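Local coordinates for protein beta-lactamase OXA-2 (Salmonella typhimurium, PDB 1K38) that hydrolyses beta-lactam antibiotics such as oxacillin, as a serine enzyme of class D, and so gives its bacterial host resistance, at residues F13-A19 and F226-I231; I73-D77 and W102-F107; N183-A188 and W199-W205. All blocks are in the same frame, centred on the assembly; numbering follows the deposited sequence.

Contact 1: F13-A19 and F226-I231; sequences FFSEFQA and FKREAI. With FMT (formic acid), chain C.
K227 reaches along the end of the N-terminal helix and brings its ammonium to two neighbouring backbone carbonyls, at 3.1 Å from NZ to F17 O and 3.2 Å from NZ to Q18 O. Both bonds are weak; the stronger partner of NZ is D224, which pairs with it as a salt bridge. The lysine chain is fully extended beyond CG, and this carries NZ from helix 226-238 across to the turn. The two carbonyls lie where helix 11-16 stops in a Schellman motif: A19 N bonds to F14 O (2.8 Å) and Q18 N to S15 O, with Q18 at positive phi. Apolar groups fill the rest. A230 CB sits under one face of the F17 ring, 3.7 Å from its centroid, while I231 CG1 touches F17 CD2 at 3.7 Å. I231 divides its branches: CG2, anti to the backbone N, lies over the centre of the F14 ring as a CH-pi contact, and CD1 meets A19 CB. R228 NH1 donates at 2.6 Å to O1 of a formic acid molecule, probably from the crystallisation liquor; NH1 also bonds G191 O, and T190 OG1 and S99 OG also bond to the acid. The positive charge of K227 thus lies where the helix C-terminus presents carbonyls and would probably stabilise that end, D224 probably offsetting its charge.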
loop_
_atom_site.group_PDB
_atom_site.type_symbol
_atom_site.label_atom_id
_atom_site.label_comp_id
_atom_site.label_asym_id
_atom_site.label_seq_id
_atom_site.Cartn_x
_atom_site.Cartn_y
_atom_site.Cartn_z
ATOM N N PHE A 13 -20.964 8.604 -19.706
ATOM C CA PHE A 13 -19.544 8.338 -19.524
ATOM C C PHE A 13 -19.057 7.300 -20.526
ATOM O O PHE A 13 -17.942 7.398 -21.038
ATOM C CB PHE A 13 -19.271 7.870 -18.093
ATOM C CG PHE A 13 -19.497 8.939 -17.058
ATOM C CD1 PHE A 13 -18.708 10.086 -17.040
ATOM C CD2 PHE A 13 -20.511 8.809 -16.115
ATOM C CE1 PHE A 13 -18.928 11.088 -16.099
ATOM C CE2 PHE A 13 -20.739 9.802 -15.171
ATOM C CZ PHE A 13 -19.947 10.945 -15.160
ATOM N N PHE A 14 -19.891 6.307 -20.815
ATOM C CA PHE A 14 -19.514 5.282 -21.780
ATOM C C PHE A 14 -19.550 5.853 -23.191
ATOM O O PHE A 14 -18.670 5.574 -24.000
ATOM C CB PHE A 14 -20.445 4.070 -21.689
ATOM C CG PHE A 14 -20.189 3.199 -20.491
ATOM C CD1 PHE A 14 -20.689 3.541 -19.241
ATOM C CD2 PHE A 14 -19.422 2.045 -20.611
ATOM C CE1 PHE A 14 -20.427 2.744 -18.122
ATOM C CE2 PHE A 14 -19.155 1.243 -19.501
ATOM C CZ PHE A 14 -19.659 1.592 -18.256
ATOM N N SER A 15 -20.564 6.660 -23.481
ATOM C CA SER A 15 -20.684 7.261 -24.803
ATOM C C SER A 15 -19.556 8.265 -25.033
ATOM O O SER A 15 -19.070 8.411 -26.153
ATOM C CB SER A 15 -22.046 7.948 -24.954
ATOM O OG SER A 15 -22.235 8.946 -23.968
ATOM N N GLU A 16 -19.136 8.946 -23.970
ATOM C CA GLU A 16 -18.059 9.925 -24.064
ATOM C C GLU A 16 -16.822 9.258 -24.646
ATOM O O GLU A 16 -16.079 9.860 -25.420
ATOM C CB GLU A 16 -17.727 10.493 -22.682
ATOM C CG GLU A 16 -16.754 11.665 -22.716
ATOM C CD GLU A 16 -16.329 12.121 -21.332
ATOM O OE1 GLU A 16 -17.190 12.164 -20.430
ATOM O OE2 GLU A 16 -15.136 12.447 -21.148
ATOM N N PHE A 17 -16.609 8.003 -24.267
ATOM C CA PHE A 17 -15.463 7.246 -24.742
ATOM C C PHE A 17 -15.865 6.185 -25.757
ATOM O O PHE A 17 -15.132 5.221 -25.982
ATOM C CB PHE A 17 -14.745 6.611 -23.548
ATOM C CG PHE A 17 -14.132 7.618 -22.624
ATOM C CD1 PHE A 17 -12.968 8.292 -22.988
ATOM C CD2 PHE A 17 -14.743 7.942 -21.419
ATOM C CE1 PHE A 17 -12.427 9.275 -22.166
ATOM C CE2 PHE A 17 -14.209 8.925 -20.589
ATOM C CZ PHE A 17 -13.047 9.593 -20.967
ATOM N N GLN A 18 -17.029 6.384 -26.372
ATOM C CA GLN A 18 -17.549 5.469 -27.381
ATOM C C GLN A 18 -17.286 4.019 -26.994
ATOM O O GLN A 18 -16.674 3.261 -27.746
ATOM C CB GLN A 18 -16.908 5.779 -28.736
ATOM C CG GLN A 18 -17.183 7.198 -29.223
ATOM C CD GLN A 18 -16.393 7.556 -30.465
ATOM O OE1 GLN A 18 -15.164 7.577 -30.447
ATOM N NE2 GLN A 18 -17.099 7.842 -31.552
ATOM N N ALA A 19 -17.758 3.641 -25.812
ATOM C CA ALA A 19 -17.559 2.288 -25.322
ATOM C C ALA A 19 -18.868 1.619 -24.938
ATOM O O ALA A 19 -19.857 2.282 -24.618
ATOM C CB ALA A 19 -16.616 2.309 -24.119
ATOM N N PHE A 226 -7.307 2.206 -22.972
ATOM C CA PHE A 226 -7.280 3.396 -22.126
ATOM C C PHE A 226 -8.665 3.729 -21.574
ATOM O O PHE A 226 -8.790 4.387 -20.542
ATOM C CB PHE A 226 -6.747 4.612 -22.900
ATOM C CG PHE A 226 -7.757 5.237 -23.826
ATOM C CD1 PHE A 226 -8.035 4.671 -25.070
ATOM C CD2 PHE A 226 -8.451 6.382 -23.438
ATOM C CE1 PHE A 226 -8.991 5.240 -25.914
ATOM C CE2 PHE A 226 -9.409 6.954 -24.277
ATOM C CZ PHE A 226 -9.676 6.379 -25.515
ATOM N N LYS A 227 -9.703 3.270 -22.266
ATOM C CA LYS A 227 -11.079 3.541 -21.865
ATOM C C LYS A 227 -11.470 2.912 -20.537
ATOM O O LYS A 227 -12.383 3.391 -19.867
ATOM C CB LYS A 227 -12.042 3.062 -22.954
ATOM C CG LYS A 227 -11.785 3.693 -24.310
ATOM C CD LYS A 227 -12.728 3.129 -25.349
ATOM C CE LYS A 227 -12.476 3.749 -26.713
ATOM N NZ LYS A 227 -13.493 3.299 -27.701
ATOM N N ARG A 228 -10.792 1.832 -20.164
ATOM C CA ARG A 228 -11.099 1.152 -18.912
ATOM C C ARG A 228 -10.947 2.112 -17.740
ATOM O O ARG A 228 -11.894 2.339 -16.983
ATOM C CB ARG A 228 -10.184 -0.060 -18.740
ATOM C CG ARG A 228 -10.382 -1.123 -19.819
ATOM C CD ARG A 228 -9.358 -2.234 -19.702
ATOM N NE ARG A 228 -7.993 -1.717 -19.813
ATOM C CZ ARG A 228 -6.899 -2.467 -19.750
ATOM N NH1 ARG A 228 -7.000 -3.778 -19.574
ATOM N NH2 ARG A 228 -5.702 -1.901 -19.856
ATOM N N GLU A 229 -9.760 2.689 -17.595
ATOM C CA GLU A 229 -9.530 3.639 -16.513
ATOM C C GLU A 229 -10.246 4.970 -16.733
ATOM O O GLU A 229 -10.711 5.596 -15.777
ATOM C CB GLU A 229 -8.030 3.896 -16.326
ATOM C CG GLU A 229 -7.302 2.798 -15.569
ATOM C CD GLU A 229 -5.954 3.252 -15.029
ATOM O OE1 GLU A 229 -5.857 4.405 -14.551
ATOM O OE2 GLU A 229 -4.995 2.453 -15.065
ATOM N N ALA A 230 -10.349 5.406 -17.984
ATOM C CA ALA A 230 -11.000 6.681 -18.266
ATOM C C ALA A 230 -12.449 6.708 -17.784
ATOM O O ALA A 230 -12.877 7.659 -17.136
ATOM C CB ALA A 230 -10.936 6.987 -19.758
ATOM N N ILE A 231 -13.204 5.664 -18.107
ATOM C CA ILE A 231 -14.601 5.598 -17.702
ATOM C C ILE A 231 -14.748 5.482 -16.184
ATOM O O ILE A 231 -15.521 6.217 -15.573
ATOM C CB ILE A 231 -15.314 4.415 -18.397
ATOM C CG1 ILE A 231 -15.297 4.641 -19.913
ATOM C CG2 ILE A 231 -16.750 4.288 -17.891
ATOM C CD1 ILE A 231 -15.718 3.436 -20.731
HETATM C C FMT C . -4.352 -6.203 -19.161
HETATM O O1 FMT C . -4.669 -4.921 -19.897
HETATM O O2 FMT C . -3.568 -5.933 -17.860
#

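Contact 2: I73-D77 and W102-F107; sequences IFRWD and WVYELF
F74 turns its ring toward helix 101-111 and receives the edge of F107 on its face, an offset edge-to-face pair with centroids 5.3 Å apart and planes at 77°. This belongs to the tight part of the contact: F107 CE1 comes within 3.5 Å of F74 CZ. The F74 CG lies beside its backbone N (chi1 -60°), which directs the ring to the helix. L92 of helix 92-97 also packs on F107. Equally close, the six-membered end of W102 comes up to the loop backbone, with F74 O at its edge and R75 O and W76 CA oblique to it; W102 CH2 is 3.5 Å from R75 O and 3.7 Å from W76 CA. The segment 73-77 is an irregular strip of the loop between helices 56-64 and 92-97, laid along the outside of the helical part of the class D fold. Elsewhere the fit slackens. V103 CG1 approaches obliquely, at a looser 4.3 Å from F74 CD1, and the two indoles meet obliquely, W76 CB being 4.0 Å from W102 CZ2. Polar ends here look elsewhere: W102 NE1 bonds to H86 O, W76 NE1 to V79 O. R75 points its CB away from the helix into an exposed position, and its guanidinium forms a salt bridge with D89.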
loop_
_atom_site.group_PDB
_atom_site.type_symbol
_atom_site.label_atom_id
_atom_site.label_comp_id
_atom_site.label_asym_id
_atom_site.label_seq_id
_atom_site.Cartn_x
_atom_site.Cartn_y
_atom_site.Cartn_z
ATOM N N ILE A 73 12.705 -13.423 -7.308
ATOM C CA ILE A 73 12.826 -13.005 -8.695
ATOM C C ILE A 73 12.651 -14.185 -9.643
ATOM O O ILE A 73 13.196 -15.267 -9.415
ATOM C CB ILE A 73 14.204 -12.356 -8.959
ATOM C CG1 ILE A 73 14.346 -11.077 -8.128
ATOM C CG2 ILE A 73 14.368 -12.060 -10.443
ATOM C CD1 ILE A 73 15.686 -10.393 -8.285
ATOM N N PHE A 74 11.868 -13.973 -10.693
ATOM C CA PHE A 74 11.639 -15.005 -11.693
ATOM C C PHE A 74 12.367 -14.561 -12.954
ATOM O O PHE A 74 12.188 -13.440 -13.423
ATOM C CB PHE A 74 10.139 -15.183 -11.926
ATOM C CG PHE A 74 9.397 -15.576 -10.683
ATOM C CD1 PHE A 74 8.934 -14.607 -9.799
ATOM C CD2 PHE A 74 9.235 -16.917 -10.349
ATOM C CE1 PHE A 74 8.325 -14.966 -8.597
ATOM C CE2 PHE A 74 8.627 -17.290 -9.147
ATOM C CZ PHE A 74 8.172 -16.311 -8.270
ATOM N N ARG A 75 13.205 -15.445 -13.484
ATOM C CA ARG A 75 14.017 -15.141 -14.657
ATOM C C ARG A 75 13.327 -15.225 -16.013
ATOM O O ARG A 75 12.683 -16.221 -16.342
ATOM C CB ARG A 75 15.256 -16.042 -14.663
ATOM C CG ARG A 75 16.043 -16.008 -13.360
ATOM C CD ARG A 75 16.533 -14.604 -13.039
ATOM N NE ARG A 75 17.129 -14.527 -11.708
ATOM C CZ ARG A 75 17.644 -13.421 -11.180
ATOM N NH1 ARG A 75 17.640 -12.287 -11.869
ATOM N NH2 ARG A 75 18.156 -13.445 -9.957
ATOM N N TRP A 76 13.491 -14.161 -16.794
ATOM C CA TRP A 76 12.930 -14.054 -18.137
ATOM C C TRP A 76 13.716 -14.985 -19.063
ATOM O O TRP A 76 14.941 -15.081 -18.958
ATOM C CB TRP A 76 13.038 -12.598 -18.606
ATOM C CG TRP A 76 12.674 -12.341 -20.039
ATOM C CD1 TRP A 76 11.540 -12.744 -20.689
ATOM C CD2 TRP A 76 13.421 -11.563 -20.983
ATOM N NE1 TRP A 76 11.536 -12.262 -21.978
ATOM C CE2 TRP A 76 12.678 -11.535 -22.185
ATOM C CE3 TRP A 76 14.647 -10.885 -20.929
ATOM C CZ2 TRP A 76 13.120 -10.851 -23.324
ATOM C CZ3 TRP A 76 15.088 -10.206 -22.064
ATOM C CH2 TRP A 76 14.324 -10.196 -23.244
ATOM N N ASP A 77 13.011 -15.670 -19.960
ATOM C CA ASP A 77 13.654 -16.601 -20.885
ATOM C C ASP A 77 14.344 -15.939 -22.075
ATOM O O ASP A 77 15.003 -16.615 -22.870
ATOM C CB ASP A 77 12.640 -17.629 -21.400
ATOM C CG ASP A 77 11.377 -16.987 -21.949
ATOM O OD1 ASP A 77 11.467 -15.888 -22.538
ATOM O OD2 ASP A 77 10.294 -17.592 -21.800
ATOM N N TRP A 102 3.419 -14.841 -18.252
ATOM C CA TRP A 102 4.324 -15.980 -18.131
ATOM C C TRP A 102 4.723 -16.321 -16.702
ATOM O O TRP A 102 4.990 -17.481 -16.397
ATOM C CB TRP A 102 5.577 -15.822 -19.012
ATOM C CG TRP A 102 6.529 -14.705 -18.680
ATOM C CD1 TRP A 102 6.607 -13.487 -19.292
ATOM C CD2 TRP A 102 7.601 -14.743 -17.727
ATOM N NE1 TRP A 102 7.667 -12.768 -18.789
ATOM C CE2 TRP A 102 8.293 -13.516 -17.827
ATOM C CE3 TRP A 102 8.047 -15.698 -16.802
ATOM C CZ2 TRP A 102 9.411 -13.217 -17.036
ATOM C CZ3 TRP A 102 9.162 -15.398 -16.014
ATOM C CH2 TRP A 102 9.827 -14.168 -16.140
ATOM N N VAL A 103 4.749 -15.328 -15.820
ATOM C CA VAL A 103 5.098 -15.588 -14.427
ATOM C C VAL A 103 4.006 -16.441 -13.791
ATOM O O VAL A 103 4.285 -17.425 -13.102
ATOM C CB VAL A 103 5.239 -14.271 -13.625
ATOM C CG1 VAL A 103 5.362 -14.572 -12.135
ATOM C CG2 VAL A 103 6.457 -13.505 -14.102
ATOM N N TYR A 104 2.753 -16.070 -14.036
ATOM C CA TYR A 104 1.645 -16.815 -13.467
ATOM C C TYR A 104 1.431 -18.168 -14.132
ATOM O O TYR A 104 0.792 -19.048 -13.561
ATOM C CB TYR A 104 0.376 -15.955 -13.476
ATOM C CG TYR A 104 0.441 -14.869 -12.421
ATOM C CD1 TYR A 104 1.288 -13.771 -12.574
ATOM C CD2 TYR A 104 -0.274 -14.988 -11.226
ATOM C CE1 TYR A 104 1.425 -12.816 -11.565
ATOM C CE2 TYR A 104 -0.144 -14.036 -10.207
ATOM C CZ TYR A 104 0.709 -12.954 -10.383
ATOM O OH TYR A 104 0.857 -12.018 -9.383
ATOM N N GLU A 105 1.976 -18.341 -15.332
ATOM C CA GLU A 105 1.867 -19.626 -16.011
ATOM C C GLU A 105 2.752 -20.581 -15.217
ATOM O O GLU A 105 2.434 -21.758 -15.054
ATOM C CB GLU A 105 2.363 -19.521 -17.455
ATOM C CG GLU A 105 1.391 -18.810 -18.387
ATOM C CD GLU A 105 1.938 -18.666 -19.794
ATOM O OE1 GLU A 105 2.393 -19.682 -20.361
ATOM O OE2 GLU A 105 1.910 -17.538 -20.334
ATOM N N LEU A 106 3.864 -20.054 -14.712
ATOM C CA LEU A 106 4.784 -20.847 -13.908
ATOM C C LEU A 106 4.072 -21.298 -12.638
ATOM O O LEU A 106 4.172 -22.459 -12.238
ATOM C CB LEU A 106 6.024 -20.020 -13.545
ATOM C CG LEU A 106 7.172 -19.967 -14.561
ATOM C CD1 LEU A 106 7.914 -21.293 -14.550
ATOM C CD2 LEU A 106 6.643 -19.660 -15.953
ATOM N N PHE A 107 3.347 -20.377 -12.006
ATOM C CA PHE A 107 2.618 -20.704 -10.784
ATOM C C PHE A 107 1.560 -21.762 -11.074
ATOM O O PHE A 107 1.404 -22.720 -10.320
ATOM C CB PHE A 107 1.909 -19.474 -10.204
ATOM C CG PHE A 107 2.828 -18.349 -9.811
ATOM C CD1 PHE A 107 4.172 -18.575 -9.534
ATOM C CD2 PHE A 107 2.325 -17.059 -9.674
ATOM C CE1 PHE A 107 5.003 -17.533 -9.125
ATOM C CE2 PHE A 107 3.144 -16.008 -9.265
ATOM C CZ PHE A 107 4.486 -16.244 -8.990
#

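Contact 3: N183-A188 and W199-W205; sequences NWILRA and WVGWVEW
R187 and E204 meet on one face of an antiparallel pair of strands whose backbones bond in regular fashion. I185 with E204 and R187 with W202 are hydrogen-bonded pairs, the straightest of the backbone bonds being R187 N to W202 O at 2.9 Å, with 172° at the hydrogen. L186 with V203 and A188 with G201 are non-hydrogen-bonded pairs; at G201 the backbone angles and the closeness of R187 O and A188 CA leave no place for a side chain.

The polar side chains form a compact network. R187 NE donates to E204 OE2 at 2.7 Å, from above the plane of the E204 carboxylate, while the oxygen lies near the plane of the R187 guanidinium. That same oxygen takes W202 NE1 at 2.9 Å on its anti lone pair, at an almost straight 176°, so two donors fix the carboxylate's rotation. R187 NH1 makes a weaker bond to E204 OE1, and also a salt bridge to D174 of the second subunit.

Apolar and aromatic contacts fill both ends. W184 CB lies over the W205 six-membered ring, 3.5 Å from its centroid and 3° off the normal. There the W184 indole has its CG between backbone N and carbonyl carbon and runs nearly parallel to that ring, with little overlap. At the other end A188 CB rests 3.4 Å from W199 NE1, while L186 CD2 reaches W199 CH2.

This is the beta hairpin of strands 184-192 and 196-205 in the central sheet of the penicillin-recognising serine enzymes; its first strand carries K189, T190 and G191, which probably bind substrate.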
loop_
_atom_site.group_PDB
_atom_site.type_symbol
_atom_site.label_atom_id
_atom_site.label_comp_id
_atom_site.label_asym_id
_atom_site.label_seq_id
_atom_site.Cartn_x
_atom_site.Cartn_y
_atom_site.Cartn_z
ATOM N N ASN A 183 -4.884 10.913 2.025
ATOM C CA ASN A 183 -6.036 10.271 2.645
ATOM C C ASN A 183 -6.805 9.298 1.757
ATOM O O ASN A 183 -7.954 8.969 2.047
ATOM C CB ASN A 183 -7.005 11.328 3.193
ATOM C CG ASN A 183 -7.566 12.227 2.113
ATOM O OD1 ASN A 183 -8.534 12.958 2.343
ATOM N ND2 ASN A 183 -6.962 12.191 0.935
ATOM N N TRP A 184 -6.184 8.832 0.681
ATOM C CA TRP A 184 -6.859 7.877 -0.195
ATOM C C TRP A 184 -5.878 6.933 -0.887
ATOM O O TRP A 184 -4.750 7.315 -1.199
ATOM C CB TRP A 184 -7.714 8.601 -1.243
ATOM C CG TRP A 184 -6.953 9.489 -2.171
ATOM C CD1 TRP A 184 -6.562 10.778 -1.943
ATOM C CD2 TRP A 184 -6.477 9.150 -3.477
ATOM N NE1 TRP A 184 -5.874 11.263 -3.029
ATOM C CE2 TRP A 184 -5.806 10.284 -3.984
ATOM C CE3 TRP A 184 -6.551 7.996 -4.268
ATOM C CZ2 TRP A 184 -5.211 10.299 -5.249
ATOM C CZ3 TRP A 184 -5.960 8.010 -5.525
ATOM C CH2 TRP A 184 -5.297 9.155 -6.003
ATOM N N ILE A 185 -6.318 5.697 -1.106
ATOM C CA ILE A 185 -5.490 4.690 -1.760
ATOM C C ILE A 185 -6.297 3.946 -2.814
ATOM O O ILE A 185 -7.357 3.393 -2.525
ATOM C CB ILE A 185 -4.942 3.653 -0.743
ATOM C CG1 ILE A 185 -4.122 4.366 0.335
ATOM C CG2 ILE A 185 -4.056 2.629 -1.461
ATOM C CD1 ILE A 185 -3.651 3.460 1.458
ATOM N N LEU A 186 -5.788 3.939 -4.040
ATOM C CA LEU A 186 -6.452 3.253 -5.140
ATOM C C LEU A 186 -5.758 1.922 -5.376
ATOM O O LEU A 186 -4.559 1.888 -5.663
ATOM C CB LEU A 186 -6.386 4.102 -6.418
ATOM C CG LEU A 186 -6.877 3.452 -7.722
ATOM C CD1 LEU A 186 -8.371 3.147 -7.640
ATOM C CD2 LEU A 186 -6.599 4.396 -8.891
ATOM N N ARG A 187 -6.515 0.832 -5.235
ATOM C CA ARG A 187 -5.994 -0.518 -5.441
ATOM C C ARG A 187 -6.808 -1.113 -6.577
ATOM O O ARG A 187 -8.037 -1.169 -6.501
ATOM C CB ARG A 187 -6.165 -1.370 -4.177
ATOM C CG ARG A 187 -5.606 -0.738 -2.902
ATOM C CD ARG A 187 -5.729 -1.711 -1.731
ATOM N NE ARG A 187 -5.596 -1.044 -0.436
ATOM C CZ ARG A 187 -4.463 -0.904 0.244
ATOM N NH1 ARG A 187 -4.478 -0.270 1.412
ATOM N NH2 ARG A 187 -3.322 -1.401 -0.227
ATOM N N ALA A 188 -6.140 -1.556 -7.635
ATOM C CA ALA A 188 -6.875 -2.106 -8.765
ATOM C C ALA A 188 -6.056 -3.038 -9.638
ATOM O O ALA A 188 -4.847 -3.180 -9.464
ATOM C CB ALA A 188 -7.422 -0.962 -9.603
ATOM N N TRP A 199 -11.367 -3.514 -15.436
ATOM C CA TRP A 199 -10.653 -2.713 -14.451
ATOM C C TRP A 199 -11.509 -2.909 -13.216
ATOM O O TRP A 199 -12.692 -2.559 -13.199
ATOM C CB TRP A 199 -10.496 -1.223 -14.774
ATOM C CG TRP A 199 -9.337 -0.644 -13.947
ATOM C CD1 TRP A 199 -8.164 -1.286 -13.624
ATOM C CD2 TRP A 199 -9.226 0.674 -13.397
ATOM N NE1 TRP A 199 -7.336 -0.448 -12.916
ATOM C CE2 TRP A 199 -7.960 0.762 -12.762
ATOM C CE3 TRP A 199 -10.067 1.792 -13.379
ATOM C CZ2 TRP A 199 -7.522 1.925 -12.120
ATOM C CZ3 TRP A 199 -9.632 2.948 -12.740
ATOM C CH2 TRP A 199 -8.370 3.007 -12.120
ATOM N N VAL A 200 -10.926 -3.547 -12.208
ATOM C CA VAL A 200 -11.639 -3.801 -10.963
ATOM C C VAL A 200 -10.746 -3.409 -9.801
ATOM O O VAL A 200 -9.518 -3.427 -9.918
ATOM C CB VAL A 200 -12.040 -5.291 -10.828
ATOM C CG1 VAL A 200 -12.783 -5.740 -12.083
ATOM C CG2 VAL A 200 -10.812 -6.162 -10.588
ATOM N N GLY A 201 -11.364 -3.050 -8.679
ATOM C CA GLY A 201 -10.586 -2.651 -7.521
ATOM C C GLY A 201 -11.407 -1.774 -6.607
ATOM O O GLY A 201 -12.625 -1.902 -6.557
ATOM N N TRP A 202 -10.745 -0.886 -5.880
ATOM C CA TRP A 202 -11.449 0.020 -4.985
ATOM C C TRP A 202 -10.560 1.175 -4.573
ATOM O O TRP A 202 -9.340 1.139 -4.752
ATOM C CB TRP A 202 -11.951 -0.724 -3.729
ATOM C CG TRP A 202 -10.882 -1.192 -2.751
ATOM C CD1 TRP A 202 -10.269 -0.445 -1.776
ATOM C CD2 TRP A 202 -10.359 -2.523 -2.620
ATOM N NE1 TRP A 202 -9.406 -1.234 -1.045
ATOM C CE2 TRP A 202 -9.442 -2.511 -1.540
ATOM C CE3 TRP A 202 -10.579 -3.725 -3.305
ATOM C CZ2 TRP A 202 -8.745 -3.658 -1.132
ATOM C CZ3 TRP A 202 -9.883 -4.871 -2.895
ATOM C CH2 TRP A 202 -8.981 -4.821 -1.820
ATOM N N VAL A 203 -11.191 2.226 -4.068
ATOM C CA VAL A 203 -10.452 3.373 -3.577
ATOM C C VAL A 203 -10.865 3.519 -2.115
ATOM O O VAL A 203 -12.057 3.569 -1.794
ATOM C CB VAL A 203 -10.783 4.662 -4.367
ATOM C CG1 VAL A 203 -12.264 4.960 -4.298
ATOM C CG2 VAL A 203 -9.958 5.819 -3.819
ATOM N N GLU A 204 -9.877 3.557 -1.228
ATOM C CA GLU A 204 -10.148 3.677 0.201
ATOM C C GLU A 204 -10.040 5.105 0.676
ATOM O O GLU A 204 -9.090 5.814 0.338
ATOM C CB GLU A 204 -9.153 2.855 1.025
ATOM C CG GLU A 204 -8.798 1.524 0.452
ATOM C CD GLU A 204 -7.826 0.758 1.327
ATOM O OE1 GLU A 204 -7.123 1.383 2.153
ATOM O OE2 GLU A 204 -7.750 -0.472 1.175
ATOM N N TRP A 205 -11.012 5.504 1.488
ATOM C CA TRP A 205 -11.054 6.832 2.079
ATOM C C TRP A 205 -11.204 6.649 3.586
ATOM O O TRP A 205 -11.496 5.553 4.058
ATOM C CB TRP A 205 -12.239 7.631 1.533
ATOM C CG TRP A 205 -12.071 8.014 0.103
ATOM C CD1 TRP A 205 -12.468 7.300 -0.992
ATOM C CD2 TRP A 205 -11.418 9.184 -0.395
ATOM N NE1 TRP A 205 -12.099 7.955 -2.142
ATOM C CE2 TRP A 205 -11.453 9.113 -1.805
ATOM C CE3 TRP A 205 -10.801 10.286 0.214
ATOM C CZ2 TRP A 205 -10.894 10.105 -2.621
ATOM C CZ3 TRP A 205 -10.247 11.269 -0.594
ATOM C CH2 TRP A 205 -10.296 11.171 -1.999
#

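How the contacts relate
Contact 3 is the buried one, inside the central sheet; contacts 1 and 2 are only partly buried, about 32 Å apart between centres. Contacts 1 and 3 touch: E229 of helix 226-238 packs on W199, with E229 CG 3.5 Å from W199 CE2, so this helix meets the N-terminal helix on one side and the hairpin on another. Contact 2 belongs to the helical region and touches neither. The chemistry follows place. Strand pairing and a carboxylate-guanidinium network at the subunit interface mark contact 3, a lysine on helix-end carbonyls beside apolar packing marks contact 1, and contact 2 relies on aromatic packing without a hydrogen bond between its segments.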